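Local coordinates for protein ribose-phosphate pyrophosphokinase (Mycobacterium smegmatis, PDB 5MP7) that probably makes phosphoribosyl pyrophosphate, by transferring the pyrophosphoryl group of ATP to the 1-hydroxyl of ribose 5-phosphate with the help of magnesium, at residues Met13-Arg18 with Cys59-Leu64; Asp25-Glu30 with Ser300-Leu305; Phe99-Arg104 with Arg118-Leu123; Asp130-Val135 with Gly144-Pro149; Val135-Asp140 with Val150-Ala155. One frame throughout, in Å; residues are numbered along the deposited sequence.

How the contacts relate
Contacts 1, 4 and 5 all reach the five-stranded parallel sheet: contact 1 pairs strand 12-16, outermost within the chain, with strand 60-64, while contacts 4 and 5 follow strand 131-135 and its continuation, which share V135, toward strand 150-153. Contact 2 packs beside the sheet, where L64 CD2 lies 4.2 Å from V27 CG2 and I301 CD1 lies 4.0 Å from V135 CG1. Contact 3 touches contact 4 through A121 O and F146 CD1, 3.6 Å apart, and contact 5 through Y100 CB and L137 CD2, 3.7 Å apart. Contacts 3 and 5 carry R104 and H138, predicted to bind ATP and magnesium; contacts 1, 2 and 4 lie away from the predicted binding sites.

Contact 1. Residues Met13-Arg18 with Cys59-Leu64; sequences MLFAGR and CDAFVL
M13 opens the pairing by donating its N to D60 O (2.9 Å) and accepting at its O from F62 N. Its CG stands beside the backbone N (chi1 -78°), and the thioether that follows lies along C59, with M13 SD 3.6 Å from C59 CB. L14 makes no backbone hydrogen bond to strand 60-64; its CD1 lies 3.8 Å from F62 O. F15 repeats the ladder: its N binds F62 O at 2.9 Å and its O receives L64 N in an almost straight bond, 177° at the hydrogen. The F15 ring reaches back toward the start of strand 60-64, where F15 CE1 is 3.5 Å from A61 CB and C59 SG sits at the ring edge, 5.5 Å from the centroid, as a Cys sulfur-aromatic contact. A16 adds a CA-H...O contact to L64 O, and the same oxygen takes G17 N at 3.1 Å. M13 and F15 thus each bond to the two residues flanking their partners A61 and V63, the pattern of parallel strands, here 21° apart in direction. Strand 60-64 continues the sheet to strand 92-97; F15 and V63 face helix 71-87, while F62 lies on the other face against helix 302-314.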
# COMPACT_ATOMS: atom_id res chain seq x y z
N MET A 13 49.47 -18.47 -40.85
CA MET A 13 48.84 -17.71 -39.78
C MET A 13 48.49 -18.60 -38.62
O MET A 13 47.90 -19.65 -38.75
CB MET A 13 47.61 -16.99 -40.27
CG MET A 13 47.96 -15.74 -41.02
SD MET A 13 46.50 -14.91 -41.67
CE MET A 13 46.12 -13.81 -40.31
N LEU A 14 48.81 -18.11 -37.45
CA LEU A 14 48.66 -18.83 -36.23
C LEU A 14 47.57 -18.13 -35.43
O LEU A 14 47.62 -16.95 -35.17
CB LEU A 14 50.03 -18.85 -35.54
CG LEU A 14 50.06 -19.49 -34.15
CD1 LEU A 14 49.83 -21.02 -34.15
CD2 LEU A 14 51.41 -19.16 -33.54
N PHE A 15 46.58 -18.89 -35.02
CA PHE A 15 45.48 -18.42 -34.20
C PHE A 15 45.50 -19.19 -32.88
O PHE A 15 45.88 -20.35 -32.85
CB PHE A 15 44.17 -18.71 -34.91
CG PHE A 15 44.09 -18.09 -36.25
CD1 PHE A 15 44.64 -18.71 -37.36
CD2 PHE A 15 43.49 -16.85 -36.40
CE1 PHE A 15 44.58 -18.08 -38.60
CE2 PHE A 15 43.43 -16.22 -37.62
CZ PHE A 15 43.99 -16.81 -38.71
N ALA A 16 45.08 -18.56 -31.81
CA ALA A 16 45.11 -19.19 -30.51
C ALA A 16 43.89 -18.83 -29.72
O ALA A 16 43.44 -17.70 -29.74
CB ALA A 16 46.34 -18.79 -29.75
N GLY A 17 43.32 -19.83 -29.06
CA GLY A 17 42.31 -19.58 -28.05
C GLY A 17 42.91 -19.10 -26.73
O GLY A 17 44.12 -19.05 -26.57
N ARG A 18 42.04 -18.75 -25.80
CA ARG A 18 42.42 -18.13 -24.52
C ARG A 18 42.82 -19.12 -23.42
O ARG A 18 43.30 -18.69 -22.40
CB ARG A 18 41.26 -17.31 -23.98
CG ARG A 18 40.93 -16.08 -24.82
CD ARG A 18 39.63 -15.45 -24.31
NE ARG A 18 38.47 -16.30 -24.63
CZ ARG A 18 37.28 -16.26 -24.03
NH1 ARG A 18 37.04 -15.40 -23.04
NH2 ARG A 18 36.31 -17.08 -24.44
N CYS A 59 45.01 -17.80 -46.25
CA CYS A 59 46.05 -18.27 -45.35
C CYS A 59 46.03 -19.79 -45.09
O CYS A 59 45.03 -20.47 -45.28
CB CYS A 59 45.96 -17.53 -44.02
SG CYS A 59 44.61 -18.08 -42.91
N ASP A 60 47.17 -20.29 -44.67
CA ASP A 60 47.29 -21.61 -44.10
C ASP A 60 47.20 -21.38 -42.59
O ASP A 60 48.10 -20.82 -41.99
CB ASP A 60 48.63 -22.24 -44.48
CG ASP A 60 48.70 -22.59 -45.96
OD1 ASP A 60 48.39 -21.76 -46.85
OD2 ASP A 60 49.11 -23.73 -46.26
N ALA A 61 46.07 -21.76 -42.00
CA ALA A 61 45.75 -21.40 -40.64
C ALA A 61 46.01 -22.57 -39.73
O ALA A 61 45.70 -23.71 -40.08
CB ALA A 61 44.31 -20.99 -40.52
N PHE A 62 46.60 -22.27 -38.57
CA PHE A 62 46.82 -23.25 -37.51
C PHE A 62 46.12 -22.73 -36.26
O PHE A 62 46.44 -21.65 -35.76
CB PHE A 62 48.30 -23.45 -37.31
CG PHE A 62 48.96 -24.06 -38.49
CD1 PHE A 62 49.33 -23.28 -39.58
CD2 PHE A 62 49.17 -25.42 -38.55
CE1 PHE A 62 49.90 -23.87 -40.72
CE2 PHE A 62 49.77 -26.00 -39.67
CZ PHE A 62 50.16 -25.22 -40.75
N VAL A 63 45.13 -23.45 -35.79
CA VAL A 63 44.28 -22.96 -34.71
C VAL A 63 44.62 -23.76 -33.48
O VAL A 63 44.26 -24.89 -33.39
CB VAL A 63 42.81 -23.16 -35.02
CG1 VAL A 63 41.95 -22.53 -33.95
CG2 VAL A 63 42.52 -22.55 -36.37
N LEU A 64 45.32 -23.14 -32.54
CA LEU A 64 45.86 -23.80 -31.39
C LEU A 64 44.96 -23.58 -30.19
O LEU A 64 44.75 -22.47 -29.76
CB LEU A 64 47.26 -23.26 -31.11
CG LEU A 64 47.98 -23.63 -29.81
CD1 LEU A 64 48.10 -25.12 -29.56
CD2 LEU A 64 49.38 -23.03 -29.89

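Contact 2. Residues Asp25-Glu30 with Ser300-Leu305; sequences DQVAKE and SIAPLL
A302, V27 and E30 carry most of this helix-to-helix packing, which sets helix 21-31 against the first turn of helix 302-314 and so joins the N-terminal family region to a segment from near the C-terminus. A302 points its methyl toward the other helix: its CB is 3.6 Å from Q26 CB and 4.1 Å from V27 CG2. The valine uses that one branch twice, since V27 CG2 also lies 4.1 Å from L305 CB, about one helical turn beyond A302. Its other branch, CG1, is anti to the backbone N (chi1 167°), which turns CG2 to the position anti to the carbonyl carbon. E30 folds at chi2 (-75°) and brings its OE2 to 3.8 Å from P303 CG, both residues being exposed. At the start of helix 302-314, S300 OG accepts from A302 N at 3.2 Å, a capping bond. The same hydroxyl donates to the amide oxygen of Q26, which also accepts from N283 ND2. S300 OG stands 2.7 Å from Q26 OE1 and 41° out of the carbonyl plane, above it instead of on a lone pair.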
# COMPACT_ATOMS: atom_id res chain seq x y z
N ASP A 25 52.28 -18.48 -26.92
CA ASP A 25 53.41 -17.58 -26.99
C ASP A 25 54.71 -18.33 -27.25
O ASP A 25 55.49 -17.85 -28.06
CB ASP A 25 53.46 -16.79 -25.69
CG ASP A 25 54.77 -16.10 -25.45
OD1 ASP A 25 54.96 -14.98 -26.00
OD2 ASP A 25 55.61 -16.70 -24.70
N GLN A 26 54.94 -19.47 -26.60
CA GLN A 26 56.15 -20.29 -26.85
C GLN A 26 56.20 -20.81 -28.28
O GLN A 26 57.25 -20.77 -28.90
CB GLN A 26 56.25 -21.48 -25.93
CG GLN A 26 56.66 -21.18 -24.49
CD GLN A 26 56.43 -22.35 -23.53
OE1 GLN A 26 56.26 -23.51 -23.92
NE2 GLN A 26 56.43 -22.04 -22.25
N VAL A 27 55.06 -21.24 -28.83
CA VAL A 27 55.02 -21.76 -30.19
C VAL A 27 55.27 -20.65 -31.20
O VAL A 27 56.02 -20.83 -32.14
CB VAL A 27 53.67 -22.40 -30.48
CG1 VAL A 27 53.52 -22.66 -31.98
CG2 VAL A 27 53.54 -23.73 -29.76
N ALA A 28 54.62 -19.51 -31.00
CA ALA A 28 54.81 -18.32 -31.81
C ALA A 28 56.26 -17.87 -31.87
O ALA A 28 56.75 -17.53 -32.94
CB ALA A 28 53.94 -17.18 -31.29
N LYS A 29 56.93 -17.86 -30.73
CA LYS A 29 58.35 -17.52 -30.68
C LYS A 29 59.21 -18.46 -31.45
O LYS A 29 60.07 -18.01 -32.15
CB LYS A 29 58.86 -17.46 -29.26
CG LYS A 29 58.76 -16.06 -28.68
CD LYS A 29 58.25 -16.07 -27.23
CE LYS A 29 58.71 -14.78 -26.56
NZ LYS A 29 58.38 -14.53 -25.12
N GLU A 30 58.97 -19.76 -31.35
CA GLU A 30 59.75 -20.77 -32.12
C GLU A 30 59.61 -20.62 -33.63
O GLU A 30 60.56 -20.85 -34.36
CB GLU A 30 59.35 -22.20 -31.74
CG GLU A 30 59.59 -22.51 -30.26
CD GLU A 30 61.07 -22.73 -29.93
OE1 GLU A 30 61.93 -22.37 -30.79
OE2 GLU A 30 61.37 -23.28 -28.82
N SER A 300 58.73 -28.48 -22.03
CA SER A 300 57.94 -27.80 -23.02
C SER A 300 57.66 -28.69 -24.22
O SER A 300 58.56 -29.29 -24.74
CB SER A 300 58.64 -26.54 -23.52
OG SER A 300 57.71 -25.77 -24.31
N ILE A 301 56.41 -28.71 -24.66
CA ILE A 301 56.03 -29.35 -25.91
C ILE A 301 56.13 -28.39 -27.12
O ILE A 301 55.88 -28.79 -28.24
CB ILE A 301 54.59 -29.93 -25.79
CG1 ILE A 301 54.43 -31.14 -26.69
CG2 ILE A 301 53.49 -28.90 -26.06
CD1 ILE A 301 54.94 -32.40 -26.03
N ALA A 302 56.49 -27.13 -26.90
CA ALA A 302 56.47 -26.15 -27.94
C ALA A 302 57.36 -26.45 -29.11
O ALA A 302 56.94 -26.25 -30.26
CB ALA A 302 56.76 -24.77 -27.39
N PRO A 303 58.62 -26.88 -28.87
CA PRO A 303 59.50 -27.13 -30.04
C PRO A 303 58.95 -28.22 -30.96
O PRO A 303 59.04 -28.10 -32.18
CB PRO A 303 60.80 -27.56 -29.41
CG PRO A 303 60.79 -26.93 -28.03
CD PRO A 303 59.36 -27.02 -27.60
N LEU A 304 58.35 -29.26 -30.37
CA LEU A 304 57.70 -30.33 -31.11
C LEU A 304 56.49 -29.81 -31.94
O LEU A 304 56.34 -30.15 -33.12
CB LEU A 304 57.26 -31.44 -30.15
CG LEU A 304 56.63 -32.71 -30.72
CD1 LEU A 304 57.61 -33.46 -31.64
CD2 LEU A 304 56.15 -33.61 -29.58
N LEU A 305 55.63 -29.00 -31.31
CA LEU A 305 54.55 -28.39 -32.02
C LEU A 305 55.03 -27.48 -33.14
O LEU A 305 54.47 -27.51 -34.22
CB LEU A 305 53.62 -27.63 -31.08
CG LEU A 305 52.69 -28.50 -30.25
CD1 LEU A 305 51.75 -27.62 -29.46
CD2 LEU A 305 51.87 -29.49 -31.08

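Contact 3. Residues Phe99-Arg104 with Arg118-Leu123; sequences FYPYAR and RLVADL
With CG of Y100 opposite the backbone N (chi1 -169°), the phenol extends from the loop to helix 116-127, where V120 comes from the opposing direction. V120 splits its two methyls between the loop residues: CG1 is anti to its own backbone N (chi1 168°) and meets the phenol, while CG2 turns to P101 and Y102. The distances follow that division, with V120 CG1 3.8 Å from Y100 OH, and V120 CG2 3.7 Å from P101 O and 3.9 Å from Y102 CD2. Both rings are approached obliquely, and the Y102 side chain crosses V120 at about a right angle. Beyond V120, Y100 OH comes 3.5 Å from A121 CB. That hydroxyl is hydrogen-bonded to A117 O, one turn earlier in the helix, which fixes the far end of the phenol. Y102 OH is likewise held, by N72 OD1 and by I48 N of a second subunit. A type II turn from Y100 to A103, with Y102 at positive phi (68°), reverses the loop so that it leads into R104. R104, predicted to bind ATP, pairs with E47 of the second subunit, as expected for an ATP site built at a subunit interface in class I PRPP synthetases.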
# COMPACT_ATOMS: atom_id res chain seq x y z
N PHE A 99 46.05 -31.67 -26.03
CA PHE A 99 45.33 -32.70 -25.29
C PHE A 99 43.97 -32.88 -25.96
O PHE A 99 43.16 -31.95 -26.01
CB PHE A 99 45.21 -32.24 -23.85
CG PHE A 99 44.31 -33.09 -22.98
CD1 PHE A 99 44.83 -34.19 -22.33
CD2 PHE A 99 42.98 -32.74 -22.77
CE1 PHE A 99 44.04 -34.96 -21.50
CE2 PHE A 99 42.18 -33.50 -21.95
CZ PHE A 99 42.71 -34.63 -21.32
N TYR A 100 43.73 -34.06 -26.52
CA TYR A 100 42.52 -34.32 -27.30
C TYR A 100 41.34 -34.54 -26.36
O TYR A 100 41.33 -35.48 -25.57
CB TYR A 100 42.75 -35.52 -28.19
CG TYR A 100 41.69 -35.77 -29.22
CD1 TYR A 100 40.49 -36.41 -28.90
CD2 TYR A 100 41.91 -35.46 -30.56
CE1 TYR A 100 39.54 -36.71 -29.86
CE2 TYR A 100 40.94 -35.74 -31.55
CZ TYR A 100 39.78 -36.38 -31.19
OH TYR A 100 38.82 -36.68 -32.10
N PRO A 101 40.37 -33.65 -26.38
CA PRO A 101 39.23 -33.81 -25.48
C PRO A 101 38.36 -35.02 -25.81
O PRO A 101 38.15 -35.31 -26.99
CB PRO A 101 38.41 -32.52 -25.71
CG PRO A 101 38.89 -31.95 -26.99
CD PRO A 101 40.13 -32.64 -27.41
N TYR A 102 37.87 -35.67 -24.75
CA TYR A 102 37.06 -36.84 -24.78
C TYR A 102 37.80 -38.08 -25.27
O TYR A 102 37.17 -39.07 -25.62
CB TYR A 102 35.77 -36.60 -25.60
CG TYR A 102 34.85 -35.70 -24.91
CD1 TYR A 102 34.03 -36.18 -23.93
CD2 TYR A 102 34.83 -34.33 -25.19
CE1 TYR A 102 33.15 -35.35 -23.27
CE2 TYR A 102 33.97 -33.48 -24.54
CZ TYR A 102 33.12 -34.00 -23.58
OH TYR A 102 32.33 -33.17 -22.85
N ALA A 103 39.12 -38.04 -25.29
CA ALA A 103 39.92 -39.20 -25.77
C ALA A 103 39.67 -40.46 -24.98
O ALA A 103 39.74 -41.53 -25.56
CB ALA A 103 41.40 -38.87 -25.78
N ARG A 104 39.35 -40.34 -23.69
CA ARG A 104 39.05 -41.51 -22.89
C ARG A 104 37.74 -42.21 -23.27
O ARG A 104 37.62 -43.43 -23.09
CB ARG A 104 39.08 -41.18 -21.41
CG ARG A 104 40.51 -41.04 -20.90
CD ARG A 104 40.54 -40.50 -19.48
NE ARG A 104 39.95 -39.17 -19.41
CZ ARG A 104 39.74 -38.48 -18.28
NH1 ARG A 104 40.06 -38.98 -17.09
NH2 ARG A 104 39.21 -37.26 -18.36
N ARG A 118 34.98 -39.86 -31.19
CA ARG A 118 34.60 -39.85 -32.60
C ARG A 118 33.72 -38.62 -32.89
O ARG A 118 33.85 -38.00 -33.94
CB ARG A 118 33.92 -41.18 -33.01
CG ARG A 118 33.22 -41.17 -34.38
CD ARG A 118 34.18 -40.85 -35.49
NE ARG A 118 33.63 -40.51 -36.79
CZ ARG A 118 33.39 -41.34 -37.81
NH1 ARG A 118 32.97 -40.83 -38.95
NH2 ARG A 118 33.55 -42.65 -37.72
N LEU A 119 32.84 -38.27 -31.96
CA LEU A 119 31.99 -37.08 -32.15
C LEU A 119 32.83 -35.81 -32.25
O LEU A 119 32.57 -35.00 -33.09
CB LEU A 119 30.98 -36.93 -31.01
CG LEU A 119 30.09 -35.70 -31.03
CD1 LEU A 119 29.11 -35.74 -32.18
CD2 LEU A 119 29.37 -35.58 -29.69
N VAL A 120 33.88 -35.69 -31.43
CA VAL A 120 34.79 -34.55 -31.52
C VAL A 120 35.42 -34.42 -32.89
O VAL A 120 35.50 -33.32 -33.45
CB VAL A 120 35.87 -34.63 -30.45
CG1 VAL A 120 37.00 -33.62 -30.68
CG2 VAL A 120 35.27 -34.38 -29.08
N ALA A 121 35.90 -35.53 -33.45
CA ALA A 121 36.49 -35.48 -34.79
C ALA A 121 35.49 -35.07 -35.85
O ALA A 121 35.85 -34.33 -36.74
CB ALA A 121 37.13 -36.82 -35.16
N ASP A 122 34.25 -35.54 -35.75
CA ASP A 122 33.20 -35.20 -36.70
C ASP A 122 32.81 -33.74 -36.62
O ASP A 122 32.56 -33.11 -37.64
CB ASP A 122 31.95 -36.02 -36.46
CG ASP A 122 32.14 -37.52 -36.77
OD1 ASP A 122 33.06 -37.86 -37.56
OD2 ASP A 122 31.34 -38.36 -36.24
N LEU A 123 32.72 -33.21 -35.41
CA LEU A 123 32.44 -31.80 -35.22
C LEU A 123 33.56 -30.91 -35.78
O LEU A 123 33.27 -29.91 -36.40
CB LEU A 123 32.25 -31.49 -33.74
CG LEU A 123 31.18 -32.23 -32.96
CD1 LEU A 123 31.13 -31.64 -31.57
CD2 LEU A 123 29.81 -32.21 -33.61

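Contact 4. Residues Asp130-Val135 with Gly144-Pro149; sequences DRIVSV and GFFDGP
I132 meets F146 over the face of its ring: CD1 lies 3.3 Å above the ring plane, displaced toward the rim, and 3.7 Å from the centroid, 26° off the normal, a CH-pi contact. The isoleucine chain is extended, with CG1 anti to the carbonyl carbon (chi1 -69°), and this carries CD1 across to the phenyl group. F146 sets its CG anti to the backbone N, and its ring edge turns toward the start of the strand, where D130 O lies near the ring plane, 3.6 Å from F146 CE2. The same carbonyl oxygen is touched by P149, whose CD is 3.5 Å from D130 O. Here the loop that follows strand 131-135 returns alongside it and runs into strand 150-153, the next parallel neighbour in the sheet. The backbones begin to pair at this point: I132 N donates to P149 O over 3.3 Å, a rather long bond but straight (165°). R131 CA brings a CA-H...O contact to that oxygen as well, so two groups of the strand converge on it. The R131 side chain crosses P149 at about a right angle, with NE 4.0 Å from P149 CB; its NH1 is hydrogen-bonded to T94 OG1 in strand 92-97. Helix 116-127 adds to the I132-F146 pair, L124 touching I132 and K125 touching F146.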
# COMPACT_ATOMS: atom_id res chain seq x y z
N ASP A 130 40.63 -29.31 -41.90
CA ASP A 130 41.20 -30.21 -42.88
C ASP A 130 42.22 -31.18 -42.26
O ASP A 130 42.47 -32.23 -42.82
CB ASP A 130 41.84 -29.36 -43.98
CG ASP A 130 40.82 -28.37 -44.64
OD1 ASP A 130 39.77 -28.89 -45.17
OD2 ASP A 130 41.06 -27.10 -44.63
N ARG A 131 42.76 -30.86 -41.11
CA ARG A 131 43.79 -31.66 -40.48
C ARG A 131 43.68 -31.50 -38.96
O ARG A 131 43.20 -30.48 -38.49
CB ARG A 131 45.12 -31.16 -40.95
CG ARG A 131 46.31 -31.88 -40.35
CD ARG A 131 47.63 -31.31 -40.78
NE ARG A 131 47.91 -31.66 -42.17
CZ ARG A 131 47.56 -30.95 -43.24
NH1 ARG A 131 46.95 -29.77 -43.12
NH2 ARG A 131 47.89 -31.41 -44.45
N ILE A 132 44.05 -32.53 -38.22
CA ILE A 132 44.13 -32.50 -36.77
C ILE A 132 45.56 -32.88 -36.36
O ILE A 132 46.13 -33.82 -36.88
CB ILE A 132 43.14 -33.46 -36.15
CG1 ILE A 132 41.74 -32.97 -36.36
CG2 ILE A 132 43.38 -33.59 -34.66
CD1 ILE A 132 40.69 -33.97 -35.91
N VAL A 133 46.12 -32.12 -35.43
CA VAL A 133 47.42 -32.41 -34.85
C VAL A 133 47.21 -32.57 -33.34
O VAL A 133 46.60 -31.70 -32.69
CB VAL A 133 48.37 -31.27 -35.04
CG1 VAL A 133 49.65 -31.50 -34.27
CG2 VAL A 133 48.67 -31.09 -36.51
N SER A 134 47.70 -33.67 -32.79
CA SER A 134 47.55 -33.94 -31.36
C SER A 134 48.78 -34.60 -30.81
O SER A 134 49.62 -35.11 -31.55
CB SER A 134 46.31 -34.79 -31.18
OG SER A 134 45.78 -34.64 -29.88
N VAL A 135 48.90 -34.61 -29.49
CA VAL A 135 50.05 -35.20 -28.85
C VAL A 135 49.57 -36.33 -27.96
O VAL A 135 48.73 -36.10 -27.10
CB VAL A 135 50.82 -34.18 -27.97
CG1 VAL A 135 52.09 -34.80 -27.37
CG2 VAL A 135 51.17 -32.93 -28.78
N GLY A 144 42.29 -42.82 -36.73
CA GLY A 144 41.28 -43.19 -37.71
C GLY A 144 39.87 -42.59 -37.57
O GLY A 144 39.02 -42.84 -38.42
N PHE A 145 39.63 -41.80 -36.53
CA PHE A 145 38.34 -41.18 -36.32
C PHE A 145 38.07 -40.00 -37.19
O PHE A 145 36.94 -39.56 -37.28
CB PHE A 145 38.19 -40.74 -34.88
CG PHE A 145 37.98 -41.86 -33.90
CD1 PHE A 145 37.96 -43.19 -34.29
CD2 PHE A 145 37.81 -41.56 -32.57
CE1 PHE A 145 37.79 -44.20 -33.35
CE2 PHE A 145 37.64 -42.55 -31.64
CZ PHE A 145 37.61 -43.88 -32.03
N PHE A 146 39.09 -39.45 -37.82
CA PHE A 146 38.97 -38.23 -38.62
C PHE A 146 39.21 -38.58 -40.10
O PHE A 146 40.15 -39.30 -40.42
CB PHE A 146 40.00 -37.22 -38.13
CG PHE A 146 39.91 -35.89 -38.80
CD1 PHE A 146 38.88 -35.02 -38.49
CD2 PHE A 146 40.86 -35.52 -39.75
CE1 PHE A 146 38.80 -33.79 -39.10
CE2 PHE A 146 40.78 -34.29 -40.37
CZ PHE A 146 39.76 -33.42 -40.04
N ASP A 147 38.33 -38.08 -40.98
CA ASP A 147 38.42 -38.36 -42.40
C ASP A 147 39.43 -37.40 -43.07
O ASP A 147 39.07 -36.48 -43.76
CB ASP A 147 37.04 -38.25 -43.05
CG ASP A 147 37.09 -38.45 -44.60
OD1 ASP A 147 37.80 -39.39 -45.09
OD2 ASP A 147 36.42 -37.67 -45.32
N GLY A 148 40.71 -37.64 -42.84
CA GLY A 148 41.72 -36.71 -43.29
C GLY A 148 43.00 -36.92 -42.52
O GLY A 148 43.05 -37.77 -41.65
N PRO A 149 44.06 -36.17 -42.86
CA PRO A 149 45.33 -36.31 -42.16
C PRO A 149 45.24 -36.01 -40.64
O PRO A 149 44.61 -35.04 -40.23
CB PRO A 149 46.24 -35.27 -42.85
CG PRO A 149 45.56 -34.91 -44.13
CD PRO A 149 44.10 -35.13 -43.92

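Contact 5. Residues Val135-Asp140 with Val150-Ala155; sequences VDLHTD and VDHMRA
D136 and M153 join the backbones by a hydrogen bond, D136 N to M153 O at 2.8 Å. V135, paired in parallel with M153, gives its CA-H to the same oxygen and rests CG2 4.3 Å from M153 CB. A second hydrogen bond runs from A155 N to D136 OD2 (2.9 Å), on the syn side but 33° out of the carboxylate plane; that oxygen also accepts from T259 OG1, so two donors hold it. The H152 ring is enclosed on both faces. L137 CD1 sits above its centre, 3.8 Å from the centroid and 10° off the normal, a CH-pi contact, while the R154 guanidinium covers the opposite face toward the rim, its CZ 3.5 Å above the ring plane. H152 NE2 is 3.1 Å from L137 N. A bend at chi2 folds R154 back over the imidazole, where its NH2 forms a salt bridge to D140 OD2 at 2.9 Å, the two planar groups 83° apart. The loop that carries H138, a predicted magnesium ligand, is thus tied to the segment 150-155 by D136 before H138 in the chain and by the D140 salt bridge after it, and the D140 carboxylate would favour R154 staying over the ring.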
# COMPACT_ATOMS: atom_id res chain seq x y z
N VAL A 135 48.90 -34.61 -29.49
CA VAL A 135 50.05 -35.20 -28.85
C VAL A 135 49.57 -36.33 -27.96
O VAL A 135 48.73 -36.10 -27.10
CB VAL A 135 50.82 -34.18 -27.97
CG1 VAL A 135 52.09 -34.80 -27.37
CG2 VAL A 135 51.17 -32.93 -28.78
N ASP A 136 50.18 -37.50 -28.12
CA ASP A 136 49.93 -38.66 -27.26
C ASP A 136 48.47 -38.94 -26.94
O ASP A 136 48.00 -38.86 -25.78
CB ASP A 136 50.81 -38.63 -26.00
CG ASP A 136 52.29 -38.99 -26.28
OD1 ASP A 136 52.57 -39.95 -27.06
OD2 ASP A 136 53.19 -38.30 -25.75
N LEU A 137 47.75 -39.28 -28.00
CA LEU A 137 46.39 -39.75 -27.89
C LEU A 137 46.27 -40.92 -26.91
O LEU A 137 47.16 -41.76 -26.81
CB LEU A 137 45.89 -40.16 -29.27
CG LEU A 137 45.88 -39.03 -30.29
CD1 LEU A 137 45.76 -39.58 -31.69
CD2 LEU A 137 44.77 -38.05 -29.98
N HIS A 138 45.15 -40.97 -26.21
CA HIS A 138 44.88 -42.04 -25.27
C HIS A 138 44.98 -43.42 -25.96
O HIS A 138 45.48 -44.37 -25.36
CB HIS A 138 43.48 -41.84 -24.67
CG HIS A 138 43.11 -42.88 -23.67
ND1 HIS A 138 43.65 -42.90 -22.41
CD2 HIS A 138 42.26 -43.93 -23.75
CE1 HIS A 138 43.15 -43.92 -21.74
NE2 HIS A 138 42.30 -44.56 -22.53
N THR A 139 44.47 -43.51 -27.20
CA THR A 139 44.71 -44.66 -28.08
C THR A 139 45.08 -44.19 -29.46
O THR A 139 44.53 -43.21 -29.94
CB THR A 139 43.47 -45.57 -28.25
OG1 THR A 139 42.28 -44.76 -28.27
CG2 THR A 139 43.41 -46.64 -27.12
N ASP A 140 45.98 -44.93 -30.09
CA ASP A 140 46.48 -44.60 -31.39
C ASP A 140 45.38 -44.69 -32.46
O ASP A 140 45.43 -44.00 -33.46
CB ASP A 140 47.65 -45.54 -31.74
CG ASP A 140 48.80 -45.52 -30.67
OD1 ASP A 140 48.56 -45.12 -29.51
OD2 ASP A 140 49.95 -45.92 -31.00
N VAL A 150 45.85 -36.87 -39.84
CA VAL A 150 45.97 -36.66 -38.40
C VAL A 150 47.41 -36.90 -38.00
O VAL A 150 47.85 -38.02 -38.00
CB VAL A 150 45.11 -37.64 -37.59
CG1 VAL A 150 45.35 -37.46 -36.09
CG2 VAL A 150 43.66 -37.44 -37.92
N ASP A 151 48.14 -35.85 -37.67
CA ASP A 151 49.54 -35.99 -37.21
C ASP A 151 49.56 -36.27 -35.72
O ASP A 151 49.18 -35.41 -34.92
CB ASP A 151 50.36 -34.75 -37.61
CG ASP A 151 50.87 -34.82 -39.08
OD1 ASP A 151 51.84 -35.57 -39.33
OD2 ASP A 151 50.32 -34.14 -39.98
N HIS A 152 49.93 -37.49 -35.35
CA HIS A 152 49.91 -37.93 -33.96
C HIS A 152 51.32 -37.85 -33.41
O HIS A 152 52.11 -38.73 -33.62
CB HIS A 152 49.39 -39.36 -33.86
CG HIS A 152 49.40 -39.94 -32.47
ND1 HIS A 152 49.14 -41.27 -32.23
CD2 HIS A 152 49.66 -39.39 -31.25
CE1 HIS A 152 49.23 -41.51 -30.94
NE2 HIS A 152 49.55 -40.40 -30.32
N MET A 153 51.60 -36.78 -32.69
CA MET A 153 52.95 -36.51 -32.18
C MET A 153 53.18 -37.21 -30.86
O MET A 153 52.28 -37.35 -30.03
CB MET A 153 53.16 -35.00 -32.04
CG MET A 153 52.98 -34.23 -33.35
SD MET A 153 54.04 -34.84 -34.70
CE MET A 153 53.13 -36.10 -35.58
N ARG A 154 54.40 -37.66 -30.67
CA ARG A 154 54.76 -38.39 -29.48
C ARG A 154 55.76 -37.63 -28.65
O ARG A 154 56.71 -37.12 -29.17
CB ARG A 154 55.34 -39.74 -29.86
CG ARG A 154 54.35 -40.88 -29.84
CD ARG A 154 53.65 -41.03 -31.15
NE ARG A 154 52.99 -42.34 -31.21
CZ ARG A 154 52.38 -42.82 -32.29
NH1 ARG A 154 52.36 -42.12 -33.44
NH2 ARG A 154 51.79 -44.02 -32.21
N ALA A 155 55.55 -37.62 -27.34
CA ALA A 155 56.48 -36.99 -26.39
C ALA A 155 57.50 -37.99 -25.82
O ALA A 155 58.32 -37.62 -24.98
CB ALA A 155 55.68 -36.36 -25.26